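Local coordinates for esterase (Staphylococcus aureus subsp. aureus USA300_TCH1516, PDB 3D7R), which probably hydrolyses ester bonds, as a putative esterase of the alpha/beta hydrolase fold, at residues A[95-100]-A[317-322]. Sequence-based numbering, arbitrary orientation.
Sequences IDKKIL and SIDEDV. With DMS (dimethyl sulfoxide), chain L.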
loop_
_atom_site.group_PDB
_atom_site.type_symbol
_atom_site.label_atom_id
_atom_site.label_comp_id
_atom_site.label_asym_id
_atom_site.label_seq_id
_atom_site.Cartn_x
_atom_site.Cartn_y
_atom_site.Cartn_z
ATOM N N ILE A 95 16.299 11.881 9.714
ATOM C CA ILE A 95 16.350 11.426 8.321
ATOM C C ILE A 95 17.302 10.241 8.068
ATOM O O ILE A 95 17.390 9.760 6.932
ATOM C CB ILE A 95 16.731 12.585 7.369
ATOM C CG1 ILE A 95 18.160 13.062 7.665
ATOM C CG2 ILE A 95 15.692 13.714 7.479
ATOM C CD1 ILE A 95 18.810 13.876 6.542
ATOM N N ASP A 96 17.974 9.753 9.116
ATOM C CA ASP A 96 18.905 8.638 8.968
ATOM C C ASP A 96 18.236 7.322 8.596
ATOM O O ASP A 96 18.904 6.386 8.160
ATOM C CB ASP A 96 19.845 8.480 10.189
ATOM C CG ASP A 96 19.109 8.392 11.527
ATOM O OD1 ASP A 96 17.885 8.666 11.605
ATOM O OD2 ASP A 96 19.779 8.069 12.538
ATOM N N LYS A 97 16.918 7.254 8.784
ATOM C CA LYS A 97 16.148 6.055 8.451
ATOM C C LYS A 97 14.950 6.444 7.584
ATOM O O LYS A 97 14.347 7.497 7.795
ATOM C CB LYS A 97 15.700 5.320 9.724
ATOM C CG LYS A 97 16.867 4.827 10.604
ATOM C CD LYS A 97 16.414 4.151 11.889
ATOM C CE LYS A 97 15.635 5.100 12.850
ATOM N NZ LYS A 97 16.447 6.180 13.515
ATOM N N LYS A 98 14.619 5.605 6.606
ATOM C CA LYS A 98 13.549 5.917 5.652
ATOM C C LYS A 98 12.434 4.877 5.650
ATOM O O LYS A 98 12.698 3.676 5.800
ATOM C CB LYS A 98 14.100 5.992 4.219
ATOM C CG LYS A 98 15.475 6.654 4.040
ATOM C CD LYS A 98 15.389 8.162 4.111
ATOM C CE LYS A 98 16.733 8.823 3.755
ATOM N NZ LYS A 98 16.749 10.209 4.294
ATOM N N ILE A 99 11.200 5.346 5.436
ATOM C CA ILE A 99 10.086 4.464 5.052
ATOM C C ILE A 99 9.703 4.817 3.610
ATOM O O ILE A 99 9.297 5.949 3.322
ATOM C CB ILE A 99 8.844 4.623 5.954
ATOM C CG1 ILE A 99 9.138 4.134 7.372
ATOM C CG2 ILE A 99 7.636 3.843 5.359
ATOM C CD1 ILE A 99 8.138 4.650 8.446
ATOM N N LEU A 100 9.883 3.863 2.702
ATOM C CA LEU A 100 9.376 4.010 1.342
ATOM C C LEU A 100 7.903 3.652 1.386
ATOM O O LEU A 100 7.552 2.479 1.550
ATOM C CB LEU A 100 10.129 3.075 0.370
ATOM C CG LEU A 100 9.704 3.108 -1.105
ATOM C CD1 LEU A 100 9.630 4.559 -1.650
ATOM C CD2 LEU A 100 10.643 2.256 -1.965
ATOM N N SER A 317 7.125 -1.582 16.832
ATOM C CA SER A 317 7.774 -2.706 16.149
ATOM C C SER A 317 8.902 -2.290 15.185
ATOM O O SER A 317 9.832 -3.062 14.958
ATOM C CB SER A 317 6.747 -3.543 15.404
ATOM O OG SER A 317 6.121 -2.752 14.421
ATOM N N ILE A 318 8.822 -1.088 14.622
ATOM C CA ILE A 318 9.745 -0.703 13.549
ATOM C C ILE A 318 11.217 -0.682 13.984
ATOM O O ILE A 318 12.111 -0.902 13.169
ATOM C CB ILE A 318 9.328 0.620 12.849
ATOM C CG1 ILE A 318 9.989 0.710 11.457
ATOM C CG2 ILE A 318 9.613 1.850 13.756
ATOM C CD1 ILE A 318 9.357 1.761 10.536
ATOM N N ASP A 319 11.478 -0.447 15.260
ATOM C CA ASP A 319 12.878 -0.503 15.698
ATOM C C ASP A 319 13.351 -1.826 16.346
ATOM O O ASP A 319 14.487 -1.891 16.825
ATOM C CB ASP A 319 13.288 0.739 16.505
ATOM C CG ASP A 319 13.426 1.998 15.632
ATOM O OD1 ASP A 319 14.055 1.962 14.529
ATOM O OD2 ASP A 319 12.893 3.041 16.068
ATOM N N GLU A 320 12.510 -2.869 16.326
ATOM C CA GLU A 320 12.923 -4.234 16.729
ATOM C C GLU A 320 14.186 -4.664 15.981
ATOM O O GLU A 320 14.304 -4.438 14.777
ATOM C CB GLU A 320 11.843 -5.285 16.386
ATOM C CG GLU A 320 10.503 -5.236 17.123
ATOM C CD GLU A 320 9.473 -6.265 16.583
ATOM O OE1 GLU A 320 8.325 -6.274 17.090
ATOM O OE2 GLU A 320 9.797 -7.070 15.669
ATOM N N ASP A 321 15.109 -5.320 16.682
ATOM C CA ASP A 321 16.314 -5.878 16.056
ATOM C C ASP A 321 15.941 -7.011 15.115
ATOM O O ASP A 321 15.236 -7.939 15.509
ATOM C CB ASP A 321 17.293 -6.411 17.115
ATOM C CG ASP A 321 17.817 -5.316 18.044
ATOM O OD1 ASP A 321 17.967 -5.588 19.260
ATOM O OD2 ASP A 321 18.087 -4.191 17.568
ATOM N N VAL A 322 16.400 -6.921 13.870
ATOM C CA VAL A 322 16.160 -7.965 12.884
ATOM C C VAL A 322 17.262 -9.021 13.013
ATOM O O VAL A 322 18.423 -8.775 12.671
ATOM C CB VAL A 322 16.037 -7.385 11.441
ATOM C CG1 VAL A 322 16.075 -8.497 10.390
ATOM C CG2 VAL A 322 14.750 -6.555 11.304
HETATM S S DMS L . 19.415 12.508 12.248
HETATM O O DMS L . 18.964 11.700 10.723
HETATM C C1 DMS L . 20.828 11.660 13.011
HETATM C C2 DMS L . 20.218 14.081 11.838
#
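Ile99 lays the end of its side chain against that of Ile318, methyl to methyl, with CD1 of Ile99 3.8 Å from CD1 of Ile318. The Ile318 branch stretches across to the strand because its CG1 lies opposite the backbone N (chi1 -160°) and chi2 is also extended. Both isoleucines are buried, and Tyr128 touches each of them. Nearer the surface, Lys97 passes Asp319 at about a right angle, and the contact is made by the aliphatic part of the lysine: CE of Lys97 is 3.9 Å from OD1 of Asp319. Bends at chi3 and chi4 turn the ammonium back toward its own loop, where NZ of Lys97 makes a salt bridge with OD1 of Asp96 that includes a weak hydrogen bond of 3.4 Å. NZ of Lys97 stays 5.0 Å from OD1 of Asp319, so any attraction there is probably long-range; that oxygen is hydrogen-bonded to the hydroxyl of Tyr128. On the loop before the strand, a dimethyl sulfoxide, probably from the crystallisation liquor, accepts a hydrogen bond at its O from Ile95 N (2.9 Å). The contact joins the start of strand 98-102, between strands 129-133 and 166-171, and the loop before it to the last turn of helix 305-318 and the segment that follows.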